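Long-range contact in precorrin-6y methylase (Rhodobacter capsulatus, PDB 3NJR), which probably methylates a corrin-ring precursor with S-adenosylmethionine during adenosylcobalamin biosynthesis, this C-terminal domain binding the cofactor product S-adenosyl-L-homocysteine: residues Trp141-Val155 against Ser192-Arg204. Residues are numbered along the deposited sequence; the frame is centred on the assembly and turned at random.
Sequences WEWLAPGTRIVANAV and SASRPQLQWSGQR
Ile150 and Trp200 pack together on one face where strand 149-154 meets antiparallel strand 197-203 in the mixed sheet of a Rossmann-like methyltransferase domain with the 3-2-1-4-5-7-6 strand order of the class I fold. Trp200 swings CG opposite its backbone N (chi1 178°), carrying the indole forward along its own strand; its ring centre lies under Gly202 N, 3.9 Å from the ring plane. Glycine suits this spot, because a CB would run into the indole. The CZ3 corner of Trp200 comes 4.0 Å from the branched Ile150 CB, the side chains crossing at a slant, while NE1 is satisfied by Gly171 O. Further along, small Ala152 and Ala154 admit Leu163 of helix 157-170. The other face, toward helix 41-51, carries Val151, whose CG2 touches Ser201 OG (3.9 Å), and Asn153 beside Gln199, their amides nearly coplanar (21°) and joined by a weak bond from Gln199 NE2 to Asn153 OD1. At the chain end, Gly147 takes the positive phi (94°) of a type II turn's third position, where a CB would press on the preceding carbonyl O; Arg204 bends beside it. Arg204 C sits over one face of the Trp141 ring, toward its rim, 3.7 Å from CH2.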
ATOM      1  N   TRP A 141     -16.371  27.577   1.510  1.00 41.67           N
ATOM      2  CA  TRP A 141     -17.057  27.621   0.222  1.00 42.44           C
ATOM      3  C   TRP A 141     -17.798  28.921  -0.069  1.00 42.51           C
ATOM      4  O   TRP A 141     -17.863  29.350  -1.228  1.00 42.47           O
ATOM      5  CB  TRP A 141     -17.964  26.416  -0.026  1.00 42.95           C
ATOM      6  CG  TRP A 141     -17.865  26.076  -1.465  1.00 45.19           C
ATOM      7  CD1 TRP A 141     -18.733  26.430  -2.469  1.00 47.40           C
ATOM      8  CD2 TRP A 141     -16.764  25.420  -2.098  1.00 46.79           C
ATOM      9  NE1 TRP A 141     -18.253  25.994  -3.692  1.00 47.82           N
ATOM     10  CE2 TRP A 141     -17.047  25.370  -3.490  1.00 47.70           C
ATOM     11  CE3 TRP A 141     -15.568  24.854  -1.621  1.00 45.96           C
ATOM     12  CZ2 TRP A 141     -16.177  24.776  -4.410  1.00 47.92           C
ATOM     13  CZ3 TRP A 141     -14.711  24.254  -2.530  1.00 46.18           C
ATOM     14  CH2 TRP A 141     -15.018  24.223  -3.914  1.00 47.36           C
ATOM     15  N   GLU A 142     -18.342  29.536   0.986  1.00 42.60           N
ATOM     16  CA  GLU A 142     -19.076  30.800   0.882  1.00 42.16           C
ATOM     17  C   GLU A 142     -18.148  31.998   0.754  1.00 41.71           C
ATOM     18  O   GLU A 142     -18.467  32.950   0.026  1.00 42.21           O
ATOM     19  CB  GLU A 142     -19.957  31.016   2.110  1.00 42.44           C
ATOM     20  CG  GLU A 142     -21.244  30.226   2.141  1.00 42.98           C
ATOM     21  CD  GLU A 142     -21.672  29.843   3.559  1.00 44.59           C
ATOM     22  OE1 GLU A 142     -21.277  30.522   4.536  1.00 44.20           O
ATOM     23  OE2 GLU A 142     -22.407  28.841   3.701  1.00 46.84           O
ATOM     24  N   TRP A 143     -17.017  31.954   1.462  1.00 40.47           N
ATOM     25  CA  TRP A 143     -16.118  33.116   1.572  1.00 39.48           C
ATOM     26  C   TRP A 143     -15.138  33.325   0.431  1.00 38.68           C
ATOM     27  O   TRP A 143     -14.807  34.460   0.099  1.00 39.06           O
ATOM     28  CB  TRP A 143     -15.331  33.047   2.874  1.00 39.30           C
ATOM     29  CG  TRP A 143     -16.198  33.042   4.074  1.00 40.15           C
ATOM     30  CD1 TRP A 143     -17.552  33.279   4.118  1.00 39.50           C
ATOM     31  CD2 TRP A 143     -15.789  32.809   5.424  1.00 40.54           C
ATOM     32  NE1 TRP A 143     -18.002  33.185   5.406  1.00 40.55           N
ATOM     33  CE2 TRP A 143     -16.944  32.911   6.233  1.00 40.68           C
ATOM     34  CE3 TRP A 143     -14.563  32.521   6.029  1.00 41.63           C
ATOM     35  CZ2 TRP A 143     -16.904  32.745   7.622  1.00 40.73           C
ATOM     36  CZ3 TRP A 143     -14.522  32.364   7.419  1.00 41.55           C
ATOM     37  CH2 TRP A 143     -15.689  32.469   8.193  1.00 40.68           C
ATOM     38  N   LEU A 144     -14.691  32.227  -0.167  1.00 37.76           N
ATOM     39  CA  LEU A 144     -13.530  32.211  -1.043  1.00 36.62           C
ATOM     40  C   LEU A 144     -13.824  32.693  -2.439  1.00 36.66           C
ATOM     41  O   LEU A 144     -14.831  32.338  -3.035  1.00 36.82           O
ATOM     42  CB  LEU A 144     -12.922  30.804  -1.094  1.00 35.88           C
ATOM     43  CG  LEU A 144     -11.633  30.425  -0.339  1.00 34.67           C
ATOM     44  CD1 LEU A 144     -11.277  31.257   0.899  1.00 30.76           C
ATOM     45  CD2 LEU A 144     -11.649  28.938   0.009  1.00 33.28           C
ATOM     46  N   ALA A 145     -12.926  33.524  -2.951  1.00 37.05           N
ATOM     47  CA  ALA A 145     -12.930  33.916  -4.350  1.00 37.29           C
ATOM     48  C   ALA A 145     -12.898  32.660  -5.238  1.00 37.31           C
ATOM     49  O   ALA A 145     -12.103  31.741  -5.003  1.00 36.99           O
ATOM     50  CB  ALA A 145     -11.723  34.823  -4.639  1.00 37.22           C
ATOM     51  N   PRO A 146     -13.768  32.607  -6.259  1.00 37.54           N
ATOM     52  CA  PRO A 146     -13.744  31.438  -7.154  1.00 37.20           C
ATOM     53  C   PRO A 146     -12.361  31.301  -7.803  1.00 36.82           C
ATOM     54  O   PRO A 146     -11.769  32.318  -8.215  1.00 36.97           O
ATOM     55  CB  PRO A 146     -14.802  31.791  -8.208  1.00 37.57           C
ATOM     56  CG  PRO A 146     -14.804  33.314  -8.244  1.00 37.45           C
ATOM     57  CD  PRO A 146     -14.608  33.702  -6.790  1.00 37.61           C
ATOM     58  N   GLY A 147     -11.834  30.079  -7.856  1.00 35.90           N
ATOM     59  CA  GLY A 147     -10.474  29.848  -8.378  1.00 35.00           C
ATOM     60  C   GLY A 147      -9.351  29.810  -7.344  1.00 34.24           C
ATOM     61  O   GLY A 147      -8.174  29.619  -7.691  1.00 33.89           O
ATOM     62  N   THR A 148      -9.720  30.005  -6.075  1.00 33.52           N
ATOM     63  CA  THR A 148      -8.792  29.921  -4.959  1.00 32.40           C
ATOM     64  C   THR A 148      -8.493  28.440  -4.868  1.00 32.08           C
ATOM     65  O   THR A 148      -9.414  27.636  -4.952  1.00 31.99           O
ATOM     66  CB  THR A 148      -9.447  30.425  -3.628  1.00 32.65           C
ATOM     67  OG1 THR A 148      -9.851  31.802  -3.762  1.00 32.80           O
ATOM     68  CG2 THR A 148      -8.497  30.285  -2.429  1.00 30.59           C
ATOM     69  N   ARG A 149      -7.220  28.078  -4.714  1.00 30.99           N
ATOM     70  CA  ARG A 149      -6.839  26.676  -4.667  1.00 29.98           C
ATOM     71  C   ARG A 149      -6.945  26.158  -3.246  1.00 28.88           C
ATOM     72  O   ARG A 149      -6.583  26.859  -2.313  1.00 28.62           O
ATOM     73  CB  ARG A 149      -5.434  26.475  -5.259  1.00 30.53           C
ATOM     74  CG  ARG A 149      -5.203  27.311  -6.545  1.00 32.48           C
ATOM     75  CD  ARG A 149      -3.863  27.065  -7.248  1.00 34.01           C
ATOM     76  NE  ARG A 149      -2.703  27.402  -6.427  1.00 35.27           N
ATOM     77  CZ  ARG A 149      -2.110  28.599  -6.373  1.00 35.82           C
ATOM     78  NH1 ARG A 149      -1.056  28.773  -5.583  1.00 34.94           N
ATOM     79  NH2 ARG A 149      -2.561  29.626  -7.082  1.00 36.68           N
ATOM     80  N   ILE A 150      -7.468  24.937  -3.091  1.00 28.13           N
ATOM     81  CA  ILE A 150      -7.568  24.250  -1.787  1.00 26.78           C
ATOM     82  C   ILE A 150      -6.758  22.962  -1.761  1.00 25.78           C
ATOM     83  O   ILE A 150      -6.774  22.196  -2.726  1.00 25.40           O
ATOM     84  CB  ILE A 150      -9.014  23.846  -1.410  1.00 26.88           C
ATOM     85  CG1 ILE A 150     -10.061  24.793  -2.020  1.00 28.61           C
ATOM     86  CG2 ILE A 150      -9.152  23.705   0.121  1.00 27.22           C
ATOM     87  CD1 ILE A 150     -10.338  26.073  -1.250  1.00 28.44           C
ATOM     88  N   VAL A 151      -6.065  22.724  -0.642  1.00 24.87           N
ATOM     89  CA  VAL A 151      -5.301  21.497  -0.455  1.00 24.16           C
ATOM     90  C   VAL A 151      -5.453  21.003   0.977  1.00 24.31           C
ATOM     91  O   VAL A 151      -5.203  21.730   1.922  1.00 23.99           O
ATOM     92  CB  VAL A 151      -3.795  21.666  -0.870  1.00 24.06           C
ATOM     93  CG1 VAL A 151      -2.981  20.394  -0.606  1.00 22.31           C
ATOM     94  CG2 VAL A 151      -3.681  22.067  -2.344  1.00 22.83           C
ATOM     95  N   ALA A 152      -5.875  19.751   1.124  1.00 24.98           N
ATOM     96  CA  ALA A 152      -6.098  19.164   2.445  1.00 25.68           C
ATOM     97  C   ALA A 152      -5.501  17.772   2.549  1.00 26.41           C
ATOM     98  O   ALA A 152      -5.584  17.006   1.609  1.00 26.35           O
ATOM     99  CB  ALA A 152      -7.572  19.110   2.733  1.00 25.25           C
ATOM    100  N   ASN A 153      -4.892  17.466   3.695  1.00 28.07           N
ATOM    101  CA  ASN A 153      -4.445  16.105   4.045  1.00 29.31           C
ATOM    102  C   ASN A 153      -5.378  15.474   5.097  1.00 30.44           C
ATOM    103  O   ASN A 153      -5.786  16.123   6.038  1.00 30.94           O
ATOM    104  CB  ASN A 153      -3.002  16.110   4.556  1.00 28.62           C
ATOM    105  CG  ASN A 153      -2.021  16.771   3.576  1.00 29.06           C
ATOM    106  OD1 ASN A 153      -2.175  16.686   2.356  1.00 28.60           O
ATOM    107  ND2 ASN A 153      -1.003  17.428   4.119  1.00 27.04           N
ATOM    108  N   ALA A 154      -5.725  14.209   4.924  1.00 32.17           N
ATOM    109  CA  ALA A 154      -6.555  13.493   5.892  1.00 33.63           C
ATOM    110  C   ALA A 154      -5.836  12.237   6.387  1.00 34.60           C
ATOM    111  O   ALA A 154      -5.262  11.498   5.594  1.00 35.48           O
ATOM    112  CB  ALA A 154      -7.868  13.118   5.254  1.00 33.24           C
ATOM    113  N   VAL A 155      -5.872  11.984   7.689  1.00 35.66           N
ATOM    114  CA  VAL A 155      -5.279  10.745   8.221  1.00 36.25           C
ATOM    115  C   VAL A 155      -6.253   9.893   9.075  1.00 36.55           C
ATOM    116  O   VAL A 155      -5.872   8.812   9.569  1.00 37.12           O
ATOM    117  CB  VAL A 155      -3.953  11.019   8.955  1.00 36.07           C
ATOM    118  CG1 VAL A 155      -4.202  11.751  10.282  1.00 36.56           C
ATOM    119  CG2 VAL A 155      -3.188   9.723   9.153  1.00 37.02           C
ATOM    120  N   SER A 192       9.068   0.903   8.055  1.00 40.97           N
ATOM    121  CA  SER A 192       8.336   1.503   9.162  1.00 41.82           C
ATOM    122  C   SER A 192       6.857   1.329   8.884  1.00 42.02           C
ATOM    123  O   SER A 192       6.437   1.236   7.734  1.00 42.41           O
ATOM    124  CB  SER A 192       8.702   2.974   9.390  1.00 41.81           C
ATOM    125  OG  SER A 192       8.406   3.763   8.259  1.00 42.19           O
ATOM    126  N   ALA A 193       6.078   1.222   9.947  1.00 42.48           N
ATOM    127  CA  ALA A 193       4.659   1.008   9.811  1.00 42.61           C
ATOM    128  C   ALA A 193       3.997   2.367   9.588  1.00 42.79           C
ATOM    129  O   ALA A 193       4.047   3.250  10.461  1.00 42.81           O
ATOM    130  CB  ALA A 193       4.131   0.323  11.047  1.00 42.66           C
ATOM    131  N   SER A 194       3.402   2.539   8.409  1.00 42.70           N
ATOM    132  CA  SER A 194       2.775   3.821   8.048  1.00 42.81           C
ATOM    133  C   SER A 194       1.265   3.713   7.815  1.00 42.49           C
ATOM    134  O   SER A 194       0.723   2.607   7.715  1.00 42.82           O
ATOM    135  CB  SER A 194       3.458   4.423   6.814  1.00 42.96           C
ATOM    136  OG  SER A 194       3.308   3.575   5.687  1.00 42.04           O
ATOM    137  N   ARG A 195       0.594   4.863   7.746  1.00 41.78           N
ATOM    138  CA  ARG A 195      -0.808   4.922   7.321  1.00 40.96           C
ATOM    139  C   ARG A 195      -0.877   5.545   5.944  1.00 40.07           C
ATOM    140  O   ARG A 195      -0.103   6.443   5.634  1.00 40.44           O
ATOM    141  CB  ARG A 195      -1.627   5.795   8.258  1.00 41.15           C
ATOM    142  CG  ARG A 195      -1.625   5.334   9.666  1.00 42.51           C
ATOM    143  CD  ARG A 195      -2.601   6.138  10.482  1.00 46.51           C
ATOM    144  NE  ARG A 195      -2.827   5.463  11.758  1.00 50.72           N
ATOM    145  CZ  ARG A 195      -2.051   5.597  12.834  1.00 51.43           C
ATOM    146  NH1 ARG A 195      -1.003   6.410  12.797  1.00 50.99           N
ATOM    147  NH2 ARG A 195      -2.329   4.922  13.950  1.00 51.64           N
ATOM    148  N   PRO A 196      -1.812   5.095   5.100  1.00 39.27           N
ATOM    149  CA  PRO A 196      -1.999   5.962   3.933  1.00 38.27           C
ATOM    150  C   PRO A 196      -2.567   7.309   4.393  1.00 37.81           C
ATOM    151  O   PRO A 196      -3.178   7.403   5.469  1.00 37.93           O
ATOM    152  CB  PRO A 196      -3.014   5.210   3.078  1.00 38.32           C
ATOM    153  CG  PRO A 196      -3.740   4.325   4.044  1.00 39.33           C
ATOM    154  CD  PRO A 196      -2.828   4.035   5.204  1.00 38.72           C
ATOM    155  N   GLN A 197      -2.330   8.351   3.608  1.00 36.82           N
ATOM    156  CA  GLN A 197      -2.896   9.660   3.876  1.00 35.33           C
ATOM    157  C   GLN A 197      -3.617  10.029   2.590  1.00 34.69           C
ATOM    158  O   GLN A 197      -3.149   9.716   1.490  1.00 34.18           O
ATOM    159  CB  GLN A 197      -1.786  10.663   4.216  1.00 35.25           C
ATOM    160  CG  GLN A 197      -2.103  11.631   5.367  1.00 35.84           C
ATOM    161  CD  GLN A 197      -0.851  12.174   6.096  1.00 35.76           C
ATOM    162  OE1 GLN A 197      -0.104  11.429   6.737  1.00 34.38           O
ATOM    163  NE2 GLN A 197      -0.654  13.488   6.023  1.00 36.66           N
ATOM    164  N   LEU A 198      -4.783  10.647   2.719  1.00 33.75           N
ATOM    165  CA  LEU A 198      -5.480  11.145   1.547  1.00 32.79           C
ATOM    166  C   LEU A 198      -5.226  12.636   1.393  1.00 31.95           C
ATOM    167  O   LEU A 198      -5.091  13.359   2.380  1.00 31.46           O
ATOM    168  CB  LEU A 198      -6.972  10.820   1.612  1.00 33.04           C
ATOM    169  CG  LEU A 198      -7.473   9.709   0.674  1.00 33.49           C
ATOM    170  CD1 LEU A 198      -6.785   8.380   0.934  1.00 33.55           C
ATOM    171  CD2 LEU A 198      -8.997   9.564   0.757  1.00 33.48           C
ATOM    172  N   GLN A 199      -5.115  13.082   0.147  1.00 30.89           N
ATOM    173  CA  GLN A 199      -4.859  14.479  -0.130  1.00 29.58           C
ATOM    174  C   GLN A 199      -5.749  14.943  -1.257  1.00 29.33           C
ATOM    175  O   GLN A 199      -5.726  14.389  -2.361  1.00 29.54           O
ATOM    176  CB  GLN A 199      -3.391  14.732  -0.466  1.00 29.03           C
ATOM    177  CG  GLN A 199      -3.077  16.209  -0.736  1.00 27.46           C
ATOM    178  CD  GLN A 199      -1.721  16.433  -1.399  1.00 24.75           C
ATOM    179  OE1 GLN A 199      -1.577  16.256  -2.605  1.00 22.34           O
ATOM    180  NE2 GLN A 199      -0.736  16.864  -0.614  1.00 23.09           N
ATOM    181  N   TRP A 200      -6.546  15.958  -0.968  1.00 28.56           N
ATOM    182  CA  TRP A 200      -7.354  16.546  -1.988  1.00 28.40           C
ATOM    183  C   TRP A 200      -6.759  17.870  -2.429  1.00 28.86           C
ATOM    184  O   TRP A 200      -6.196  18.653  -1.628  1.00 28.66           O
ATOM    185  CB  TRP A 200      -8.794  16.712  -1.521  1.00 28.01           C
ATOM    186  CG  TRP A 200      -9.670  17.363  -2.555  1.00 28.57           C
ATOM    187  CD1 TRP A 200      -9.924  16.920  -3.830  1.00 27.89           C
ATOM    188  CD2 TRP A 200     -10.399  18.587  -2.406  1.00 29.58           C
ATOM    189  NE1 TRP A 200     -10.768  17.798  -4.485  1.00 27.96           N
ATOM    190  CE2 TRP A 200     -11.081  18.824  -3.635  1.00 29.04           C
ATOM    191  CE3 TRP A 200     -10.555  19.502  -1.348  1.00 30.29           C
ATOM    192  CZ2 TRP A 200     -11.906  19.934  -3.836  1.00 29.87           C
ATOM    193  CZ3 TRP A 200     -11.385  20.610  -1.541  1.00 32.44           C
ATOM    194  CH2 TRP A 200     -12.049  20.816  -2.789  1.00 31.85           C
ATOM    195  N   SER A 201      -6.892  18.118  -3.720  1.00 28.94           N
ATOM    196  CA  SER A 201      -6.394  19.326  -4.301  1.00 29.67           C
ATOM    197  C   SER A 201      -7.455  19.768  -5.315  1.00 30.72           C
ATOM    198  O   SER A 201      -7.721  19.070  -6.301  1.00 31.11           O
ATOM    199  CB  SER A 201      -5.037  19.037  -4.945  1.00 29.12           C
ATOM    200  OG  SER A 201      -4.550  20.152  -5.644  1.00 29.83           O
ATOM    201  N   GLY A 202      -8.097  20.900  -5.040  1.00 31.38           N
ATOM    202  CA  GLY A 202      -9.118  21.441  -5.927  1.00 32.62           C
ATOM    203  C   GLY A 202      -9.153  22.952  -5.890  1.00 33.63           C
ATOM    204  O   GLY A 202      -8.206  23.586  -5.467  1.00 32.95           O
ATOM    205  N   GLN A 203     -10.261  23.532  -6.332  1.00 35.66           N
ATOM    206  CA  GLN A 203     -10.407  24.990  -6.318  1.00 37.38           C
ATOM    207  C   GLN A 203     -11.859  25.480  -6.270  1.00 37.83           C
ATOM    208  O   GLN A 203     -12.733  24.787  -6.774  1.00 38.47           O
ATOM    209  CB  GLN A 203      -9.694  25.590  -7.520  1.00 37.27           C
ATOM    210  CG  GLN A 203     -10.352  25.300  -8.817  1.00 39.55           C
ATOM    211  CD  GLN A 203      -9.747  26.119  -9.913  1.00 43.33           C
ATOM    212  OE1 GLN A 203      -8.514  26.203 -10.035  1.00 43.39           O
ATOM    213  NE2 GLN A 203     -10.604  26.756 -10.721  1.00 44.29           N
ATOM    214  N   ARG A 204     -12.068  26.632  -5.602  1.00 38.77           N
ATOM    215  CA  ARG A 204     -13.264  27.547  -5.636  1.00 39.98           C
ATOM    216  C   ARG A 204     -13.954  27.795  -4.276  1.00 40.09           C
ATOM    217  O   ARG A 204     -14.595  28.848  -4.047  1.00 39.88           O
ATOM    218  CB  ARG A 204     -14.290  27.217  -6.740  1.00 40.43           C
ATOM    219  CG  ARG A 204     -13.829  27.643  -8.114  1.00 43.78           C
ATOM    220  CD  ARG A 204     -14.305  26.666  -9.182  1.00 52.11           C
ATOM    221  NE  ARG A 204     -15.378  27.210 -10.022  1.00 57.21           N
ATOM    222  CZ  ARG A 204     -15.178  27.961 -11.107  1.00 59.72           C
ATOM    223  NH1 ARG A 204     -13.941  28.280 -11.488  1.00 60.31           N
ATOM    224  NH2 ARG A 204     -16.216  28.399 -11.816  1.00 60.57           N
TER
HETATM  225  O   HOH W   1     -17.085  28.826  -3.926  1.00 37.30           O